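Local coordinates for putative GH105 family protein (Salmonella enterica subsp. enterica serovar Paratyphi A, PDB 3QWT) that is of unknown function but, as a possible GH105 member with an alpha/alpha toroid fold, probably removes unsaturated uronyl residues from oligosaccharides, at residues L29-T34 / Y77-Q82. Sequence-based numbering, arbitrary orientation.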
ATOM      1  N   LEU A  29      -1.124  41.083  29.391  1.00 48.23           N
ATOM      2  CA  LEU A  29      -2.477  41.443  28.971  1.00 48.72           C
ATOM      3  C   LEU A  29      -3.368  40.190  28.907  1.00 49.28           C
ATOM      4  O   LEU A  29      -4.488  40.159  29.427  1.00 44.70           O
ATOM      5  CB  LEU A  29      -2.412  42.127  27.604  1.00 50.54           C
ATOM      6  CG  LEU A  29      -3.606  42.932  27.086  1.00 49.13           C
ATOM      7  CD1 LEU A  29      -4.013  44.022  28.070  1.00 44.86           C
ATOM      8  CD2 LEU A  29      -3.259  43.543  25.742  1.00 47.75           C
ATOM      9  N   ILE A  30      -2.859  39.144  28.273  1.00 50.13           N
ATOM     10  CA  ILE A  30      -3.608  37.902  28.195  1.00 47.79           C
ATOM     11  C   ILE A  30      -3.951  37.404  29.599  1.00 51.28           C
ATOM     12  O   ILE A  30      -5.095  37.048  29.870  1.00 50.07           O
ATOM     13  CB  ILE A  30      -2.853  36.863  27.391  1.00 42.12           C
ATOM     14  CG1 ILE A  30      -2.683  37.385  25.962  1.00 45.12           C
ATOM     15  CG2 ILE A  30      -3.609  35.539  27.400  1.00 43.78           C
ATOM     16  CD1 ILE A  30      -1.794  36.547  25.074  1.00 39.91           C
ATOM     17  N   GLN A  31      -2.978  37.424  30.501  1.00 48.45           N
ATOM     18  CA  GLN A  31      -3.250  37.023  31.875  1.00 49.29           C
ATOM     19  C   GLN A  31      -4.381  37.861  32.469  1.00 48.39           C
ATOM     20  O   GLN A  31      -5.339  37.326  33.026  1.00 48.85           O
ATOM     21  CB  GLN A  31      -1.983  37.085  32.743  1.00 50.66           C
ATOM     22  CG  GLN A  31      -0.788  36.219  32.224  1.00 78.77           C
ATOM     23  CD  GLN A  31      -1.061  34.701  32.146  1.00 75.62           C
ATOM     24  OE1 GLN A  31      -1.991  34.174  32.761  1.00 76.08           O
ATOM     25  NE2 GLN A  31      -0.233  33.999  31.384  1.00 72.19           N
ATOM     26  N   LYS A  32      -4.284  39.175  32.323  1.00 43.46           N
ATOM     27  CA  LYS A  32      -5.307  40.087  32.841  1.00 44.38           C
ATOM     28  C   LYS A  32      -6.699  39.813  32.249  1.00 40.53           C
ATOM     29  O   LYS A  32      -7.729  39.916  32.932  1.00 41.44           O
ATOM     30  CB  LYS A  32      -4.902  41.547  32.577  1.00 46.80           C
ATOM     31  CG  LYS A  32      -5.568  42.558  33.496  1.00 58.04           C
ATOM     32  CD  LYS A  32      -5.492  43.971  32.920  1.00 73.78           C
ATOM     33  CE  LYS A  32      -4.065  44.373  32.532  1.00 77.15           C
ATOM     34  NZ  LYS A  32      -4.036  45.665  31.781  1.00 74.41           N
ATOM     35  N   VAL A  33      -6.720  39.483  30.966  1.00 40.62           N
ATOM     36  CA  VAL A  33      -7.949  39.158  30.266  1.00 42.91           C
ATOM     37  C   VAL A  33      -8.529  37.838  30.787  1.00 45.79           C
ATOM     38  O   VAL A  33      -9.742  37.681  30.919  1.00 42.63           O
ATOM     39  CB  VAL A  33      -7.675  39.126  28.743  1.00 48.73           C
ATOM     40  CG1 VAL A  33      -8.806  38.469  27.967  1.00 43.51           C
ATOM     41  CG2 VAL A  33      -7.425  40.552  28.246  1.00 50.32           C
ATOM     42  N   THR A  34      -7.653  36.897  31.113  1.00 52.67           N
ATOM     43  CA  THR A  34      -8.083  35.606  31.636  1.00 46.35           C
ATOM     44  C   THR A  34      -8.654  35.779  33.029  1.00 48.53           C
ATOM     45  O   THR A  34      -9.693  35.212  33.356  1.00 50.46           O
ATOM     46  CB  THR A  34      -6.919  34.601  31.668  1.00 42.29           C
ATOM     47  OG1 THR A  34      -6.444  34.406  30.337  1.00 43.90           O
ATOM     48  CG2 THR A  34      -7.367  33.258  32.222  1.00 40.50           C
ATOM     49  N   TYR A  77      -7.313  27.450  25.553  1.00 39.54           N
ATOM     50  CA  TYR A  77      -6.550  26.297  25.090  1.00 39.33           C
ATOM     51  C   TYR A  77      -5.437  26.775  24.174  1.00 36.60           C
ATOM     52  O   TYR A  77      -4.287  26.378  24.324  1.00 37.00           O
ATOM     53  CB  TYR A  77      -7.407  25.243  24.376  1.00 37.46           C
ATOM     54  CG  TYR A  77      -6.538  24.098  23.930  1.00 36.49           C
ATOM     55  CD1 TYR A  77      -6.036  23.198  24.861  1.00 37.99           C
ATOM     56  CD2 TYR A  77      -6.149  23.959  22.600  1.00 34.48           C
ATOM     57  CE1 TYR A  77      -5.192  22.166  24.479  1.00 42.86           C
ATOM     58  CE2 TYR A  77      -5.296  22.922  22.208  1.00 35.40           C
ATOM     59  CZ  TYR A  77      -4.828  22.033  23.159  1.00 41.09           C
ATOM     60  OH  TYR A  77      -3.990  21.003  22.807  1.00 47.08           O
ATOM     61  N   HIS A  78      -5.793  27.649  23.239  1.00 33.95           N
ATOM     62  CA  HIS A  78      -4.815  28.219  22.311  1.00 36.94           C
ATOM     63  C   HIS A  78      -3.572  28.740  23.029  1.00 32.66           C
ATOM     64  O   HIS A  78      -2.451  28.319  22.737  1.00 30.50           O
ATOM     65  CB  HIS A  78      -5.455  29.310  21.429  1.00 33.79           C
ATOM     66  CG  HIS A  78      -6.033  28.772  20.157  1.00 39.43           C
ATOM     67  ND1 HIS A  78      -5.375  28.848  18.953  1.00 49.31           N
ATOM     68  CD2 HIS A  78      -7.182  28.096  19.912  1.00 43.52           C
ATOM     69  CE1 HIS A  78      -6.098  28.260  18.015  1.00 52.83           C
ATOM     70  NE2 HIS A  78      -7.199  27.795  18.573  1.00 50.24           N
ATOM     71  N   TYR A  79      -3.776  29.632  23.991  1.00 27.21           N
ATOM     72  CA  TYR A  79      -2.661  30.087  24.793  1.00 30.11           C
ATOM     73  C   TYR A  79      -1.896  28.918  25.415  1.00 32.24           C
ATOM     74  O   TYR A  79      -0.666  28.847  25.310  1.00 36.03           O
ATOM     75  CB  TYR A  79      -3.109  31.079  25.861  1.00 34.07           C
ATOM     76  CG  TYR A  79      -1.933  31.825  26.485  1.00 43.52           C
ATOM     77  CD1 TYR A  79      -1.273  32.822  25.777  1.00 41.75           C
ATOM     78  CD2 TYR A  79      -1.479  31.522  27.767  1.00 37.51           C
ATOM     79  CE1 TYR A  79      -0.201  33.505  26.325  1.00 39.78           C
ATOM     80  CE2 TYR A  79      -0.403  32.199  28.323  1.00 42.73           C
ATOM     81  CZ  TYR A  79       0.233  33.192  27.590  1.00 45.29           C
ATOM     82  OH  TYR A  79       1.311  33.875  28.115  1.00 46.42           O
ATOM     83  N   TYR A  80      -2.616  27.996  26.050  1.00 26.73           N
ATOM     84  CA  TYR A  80      -1.959  26.865  26.692  1.00 31.02           C
ATOM     85  C   TYR A  80      -1.144  26.074  25.670  1.00 31.55           C
ATOM     86  O   TYR A  80       0.011  25.716  25.905  1.00 32.83           O
ATOM     87  CB  TYR A  80      -2.971  25.930  27.379  1.00 29.24           C
ATOM     88  CG  TYR A  80      -2.384  24.562  27.659  1.00 26.65           C
ATOM     89  CD1 TYR A  80      -1.380  24.396  28.612  1.00 32.59           C
ATOM     90  CD2 TYR A  80      -2.798  23.453  26.957  1.00 27.95           C
ATOM     91  CE1 TYR A  80      -0.817  23.141  28.866  1.00 25.12           C
ATOM     92  CE2 TYR A  80      -2.243  22.204  27.198  1.00 33.84           C
ATOM     93  CZ  TYR A  80      -1.251  22.056  28.148  1.00 32.11           C
ATOM     94  OH  TYR A  80      -0.704  20.816  28.389  1.00 37.82           O
ATOM     95  N   GLN A  81      -1.753  25.799  24.529  1.00 28.86           N
ATOM     96  CA  GLN A  81      -1.098  24.998  23.507  1.00 30.30           C
ATOM     97  C   GLN A  81       0.240  25.592  23.066  1.00 36.84           C
ATOM     98  O   GLN A  81       1.202  24.865  22.855  1.00 40.67           O
ATOM     99  CB  GLN A  81      -2.026  24.821  22.310  1.00 32.43           C
ATOM    100  CG  GLN A  81      -1.429  23.989  21.171  1.00 40.58           C
ATOM    101  CD  GLN A  81      -2.417  23.805  20.033  1.00 42.74           C
ATOM    102  OE1 GLN A  81      -2.866  24.785  19.424  1.00 43.07           O
ATOM    103  NE2 GLN A  81      -2.790  22.552  19.763  1.00 36.90           N
ATOM    104  N   GLN A  82       0.290  26.916  22.935  1.00 37.08           N
ATOM    105  CA  GLN A  82       1.497  27.612  22.477  1.00 37.70           C
ATOM    106  C   GLN A  82       2.604  27.726  23.529  1.00 38.66           C
ATOM    107  O   GLN A  82       3.780  27.563  23.201  1.00 38.54           O
ATOM    108  CB  GLN A  82       1.141  29.010  21.956  1.00 27.31           C
ATOM    109  CG  GLN A  82       2.317  29.806  21.428  1.00 37.24           C
ATOM    110  CD  GLN A  82       1.981  31.283  21.289  1.00 38.99           C
ATOM    111  OE1 GLN A  82       2.409  32.097  22.095  1.00 38.74           O
ATOM    112  NE2 GLN A  82       1.183  31.626  20.283  1.00 40.74           N
TER
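One face of the Tyr79 ring carries Ile30 CG2, which sits 4.1 Å from the ring centroid and 17° off the normal, a CH-pi contact displaced toward the rim. The second arm of Ile30 reaches the CD1/CE1 side of the same ring, its CD1 lying 3.7 Å from Tyr79 CE1. Gln31 approaches obliquely from the same side of the ring plane, but over the CE2 and OH rim, NE2 being 3.6 Å from Tyr79 CE2, with the amide plane turned 80° from that of the ring. No hydrogen bond links the two segments; Gln31 NE2 is instead hydrogen-bonded to Asp85 OD1, which helps hold the amide beside the ring. Helices 23-37 and 67-83 belong to the alpha/alpha toroid of this Glycosyl Hydrolase Family 88 relative, and here they meet through side chains alone, Ile30 and Tyr79 having CA atoms 8.6 Å apart. The Tyr79 side chain starts toward helix 23-37, and with CG anti to the backbone N (chi1 -166°) its ring extends across the gap. A bend at its second torsion folds the Gln31 chain so that the amide reaches Tyr79. Met88 of helix 86-102 touches both Gln31 and Tyr79, while Thr374 of helix 363-377 also packs on Tyr79.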